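Local coordinates for DUF3861 domain-containing protein (Pectobacterium atrosepticum SCRI1043, PDB 3CJL) that is of unknown function and belongs to the DUF3861 family, forming a two-chain assembly of small subunits that each pair a beta hairpin with several helices, at residues A[32-37]-A[50-55]. Residues are numbered along the deposited sequence; the frame is centred on the assembly and turned at random.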
ATOM      1  N   LYS A  32       1.802   7.602 -14.109  1.00 37.49           N
ATOM      2  CA  LYS A  32       0.722   7.803 -15.102  1.00 40.29           C
ATOM      3  C   LYS A  32      -0.660   7.492 -14.485  1.00 40.18           C
ATOM      4  O   LYS A  32      -1.623   8.214 -14.727  1.00 39.74           O
ATOM      5  CB  LYS A  32       0.968   6.973 -16.363  1.00 39.30           C
ATOM      6  CG  LYS A  32       0.197   7.441 -17.579  1.00 43.24           C
ATOM      7  CD  LYS A  32       0.540   6.606 -18.818  1.00 44.29           C
ATOM      8  CE  LYS A  32       0.412   7.411 -20.118  1.00 52.33           C
ATOM      9  NZ  LYS A  32      -0.957   7.954 -20.377  1.00 56.26           N
ATOM     10  N   LEU A  33      -0.728   6.443 -13.666  1.00 41.00           N
ATOM     11  CA  LEU A  33      -1.953   6.071 -12.939  1.00 42.22           C
ATOM     12  C   LEU A  33      -2.390   7.193 -11.964  1.00 42.51           C
ATOM     13  O   LEU A  33      -3.587   7.518 -11.869  1.00 39.75           O
ATOM     14  CB  LEU A  33      -1.746   4.736 -12.201  1.00 42.06           C
ATOM     15  CG  LEU A  33      -2.945   3.840 -11.878  1.00 44.67           C
ATOM     16  CD1 LEU A  33      -3.580   3.295 -13.152  1.00 47.85           C
ATOM     17  CD2 LEU A  33      -2.532   2.660 -10.967  1.00 45.98           C
ATOM     18  N   LEU A  34      -1.422   7.801 -11.275  1.00 41.92           N
ATOM     19  CA  LEU A  34      -1.701   8.925 -10.366  1.00 43.79           C
ATOM     20  C   LEU A  34      -2.260  10.172 -11.086  1.00 45.22           C
ATOM     21  O   LEU A  34      -3.174  10.812 -10.571  1.00 44.19           O
ATOM     22  CB  LEU A  34      -0.468   9.283  -9.513  1.00 42.66           C
ATOM     23  CG  LEU A  34      -0.082   8.257  -8.438  1.00 44.76           C
ATOM     24  CD1 LEU A  34       1.275   8.567  -7.851  1.00 41.84           C
ATOM     25  CD2 LEU A  34      -1.132   8.161  -7.333  1.00 44.70           C
ATOM     26  N   GLU A  35      -1.726  10.507 -12.261  1.00 46.96           N
ATOM     27  CA  GLU A  35      -2.281  11.589 -13.088  1.00 49.56           C
ATOM     28  C   GLU A  35      -3.721  11.274 -13.514  1.00 50.33           C
ATOM     29  O   GLU A  35      -4.597  12.134 -13.450  1.00 51.97           O
ATOM     30  CB  GLU A  35      -1.458  11.806 -14.369  1.00 50.58           C
ATOM     31  CG  GLU A  35      -0.031  12.314 -14.198  1.00 54.34           C
ATOM     32  CD  GLU A  35       0.659  12.513 -15.554  1.00 55.52           C
ATOM     33  OE1 GLU A  35       0.292  13.484 -16.261  1.00 66.69           O
ATOM     34  OE2 GLU A  35       1.553  11.705 -15.916  1.00 62.16           O
ATOM     35  N   LYS A  36      -3.932  10.039 -13.961  1.00 50.57           N
ATOM     36  CA  LYS A  36      -5.231   9.539 -14.438  1.00 51.24           C
ATOM     37  C   LYS A  36      -6.352   9.604 -13.387  1.00 51.01           C
ATOM     38  O   LYS A  36      -7.422  10.141 -13.666  1.00 50.85           O
ATOM     39  CB  LYS A  36      -5.036   8.108 -14.962  1.00 50.60           C
ATOM     40  CG  LYS A  36      -6.264   7.344 -15.396  1.00 53.16           C
ATOM     41  CD  LYS A  36      -5.844   6.027 -16.074  1.00 55.31           C
ATOM     42  CE  LYS A  36      -6.893   4.924 -15.914  1.00 62.98           C
ATOM     43  NZ  LYS A  36      -7.009   4.476 -14.478  1.00 64.92           N
ATOM     44  N   VAL A  37      -6.104   9.074 -12.188  1.00 51.05           N
ATOM     45  CA  VAL A  37      -7.115   9.062 -11.110  1.00 51.28           C
ATOM     46  C   VAL A  37      -7.225  10.381 -10.350  1.00 52.63           C
ATOM     47  O   VAL A  37      -8.149  10.539  -9.557  1.00 52.44           O
ATOM     48  CB  VAL A  37      -6.877   7.941 -10.072  1.00 49.89           C
ATOM     49  CG1 VAL A  37      -6.805   6.597 -10.765  1.00 46.75           C
ATOM     50  CG2 VAL A  37      -5.628   8.225  -9.222  1.00 42.32           C
ATOM     51  N   ALA A  50      -1.930   8.566  -1.506  1.00 35.61           N
ATOM     52  CA  ALA A  50      -1.606   7.532  -0.492  1.00 35.32           C
ATOM     53  C   ALA A  50      -2.339   6.194  -0.738  1.00 32.07           C
ATOM     54  O   ALA A  50      -1.767   5.126  -0.670  1.00 31.45           O
ATOM     55  CB  ALA A  50      -1.936   8.063   0.934  1.00 31.97           C
ATOM     56  N   PHE A  51      -3.622   6.294  -1.023  1.00 33.64           N
ATOM     57  CA  PHE A  51      -4.481   5.153  -1.305  1.00 35.58           C
ATOM     58  C   PHE A  51      -3.990   4.367  -2.511  1.00 35.66           C
ATOM     59  O   PHE A  51      -3.871   3.145  -2.439  1.00 37.11           O
ATOM     60  CB  PHE A  51      -5.939   5.657  -1.444  1.00 39.62           C
ATOM     61  CG  PHE A  51      -6.823   4.823  -2.288  1.00 41.55           C
ATOM     62  CD1 PHE A  51      -7.382   3.661  -1.812  1.00 48.33           C
ATOM     63  CD2 PHE A  51      -7.140   5.233  -3.565  1.00 47.18           C
ATOM     64  CE1 PHE A  51      -8.212   2.915  -2.637  1.00 47.08           C
ATOM     65  CE2 PHE A  51      -7.960   4.488  -4.358  1.00 49.48           C
ATOM     66  CZ  PHE A  51      -8.488   3.336  -3.893  1.00 45.88           C
HETATM   67  N   MSE A  52      -3.678   5.068  -3.593  1.00 37.22           N
HETATM   68  CA  MSE A  52      -3.210   4.436  -4.832  1.00 37.17           C
HETATM   69  C   MSE A  52      -1.819   3.837  -4.698  1.00 36.44           C
HETATM   70  O   MSE A  52      -1.578   2.740  -5.168  1.00 36.71           O
HETATM   71  CB  MSE A  52      -3.264   5.440  -5.976  1.00 38.49           C
HETATM   72  CG  MSE A  52      -4.711   5.774  -6.412  1.00 47.50           C
HETATM   73 SE   MSE A  52      -5.725   4.245  -7.175  0.75 54.85          SE
HETATM   74  CE  MSE A  52      -4.272   3.575  -8.262  1.00 45.84           C
ATOM     75  N   VAL A  53      -0.910   4.530  -4.017  1.00 35.62           N
ATOM     76  CA  VAL A  53       0.435   3.987  -3.764  1.00 33.98           C
ATOM     77  C   VAL A  53       0.349   2.728  -2.907  1.00 33.18           C
ATOM     78  O   VAL A  53       0.967   1.709  -3.222  1.00 33.22           O
ATOM     79  CB  VAL A  53       1.359   5.030  -3.084  1.00 35.37           C
ATOM     80  CG1 VAL A  53       2.655   4.384  -2.569  1.00 34.60           C
ATOM     81  CG2 VAL A  53       1.674   6.160  -4.053  1.00 33.28           C
ATOM     82  N   GLY A  54      -0.423   2.807  -1.832  1.00 32.85           N
ATOM     83  CA  GLY A  54      -0.582   1.701  -0.911  1.00 33.62           C
ATOM     84  C   GLY A  54      -1.193   0.476  -1.541  1.00 32.20           C
ATOM     85  O   GLY A  54      -0.669  -0.621  -1.378  1.00 32.16           O
ATOM     86  N   LEU A  55      -2.281   0.684  -2.276  1.00 33.10           N
ATOM     87  CA  LEU A  55      -2.975  -0.378  -3.024  1.00 34.78           C
ATOM     88  C   LEU A  55      -2.106  -1.112  -4.087  1.00 34.90           C
ATOM     89  O   LEU A  55      -2.171  -2.334  -4.213  1.00 34.25           O
ATOM     90  CB  LEU A  55      -4.188   0.238  -3.710  1.00 33.98           C
ATOM     91  CG  LEU A  55      -5.158  -0.644  -4.474  1.00 37.82           C
ATOM     92  CD1 LEU A  55      -5.825  -1.591  -3.514  1.00 43.47           C
ATOM     93  CD2 LEU A  55      -6.165   0.246  -5.182  1.00 36.72           C
TER
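The selenomethionine M52 meets L33, L34 and V37 through three points of its side chain, CB, CG and CE, and no hydrogen bond crosses between 32-37 and 50-55. Its terminal methyl CE lies 3.3 Å from L33 CD2, a separation short enough for its exact value to be doubtful, with the two side chains crossing at about a right angle. Nearer the backbone, M52 CG lies 3.8 Å from V37 CG2, and M52 CB lies 3.7 Å from L34 CD2. The L34 and M52 side chains run past one another in opposite senses.

Torsions help explain this division. In M52, chi1 sets CG beside the backbone N, near V37, and bends at chi2 (-64°) and chi3 (-43°) then take CE to L33. L33 CG stands roughly anti to its own nitrogen, and chi2 then turns CD2 toward that methyl. Of the 217 Å² buried between the segments, M52 contributes 91 Å², evidence for one residue packing into a three-residue apolar patch.

The segment axes approach to 10.6 Å and their directions differ by 141°, so 32-37 and 50-55, parts of helices 30-37 and 45-64, run roughly antiparallel. The nearest CA pair, L34 and M52, is 7.3 Å apart. Within the chain, L33 also touches K56 and V37 touches T48, extending the same interface along the longer helix. Another side of helix 45-64 faces helix 75-86, where F51 and L55 both pack on L85, while L34 and A50 reach L20 and F22 on strand 19-26 of the second subunit.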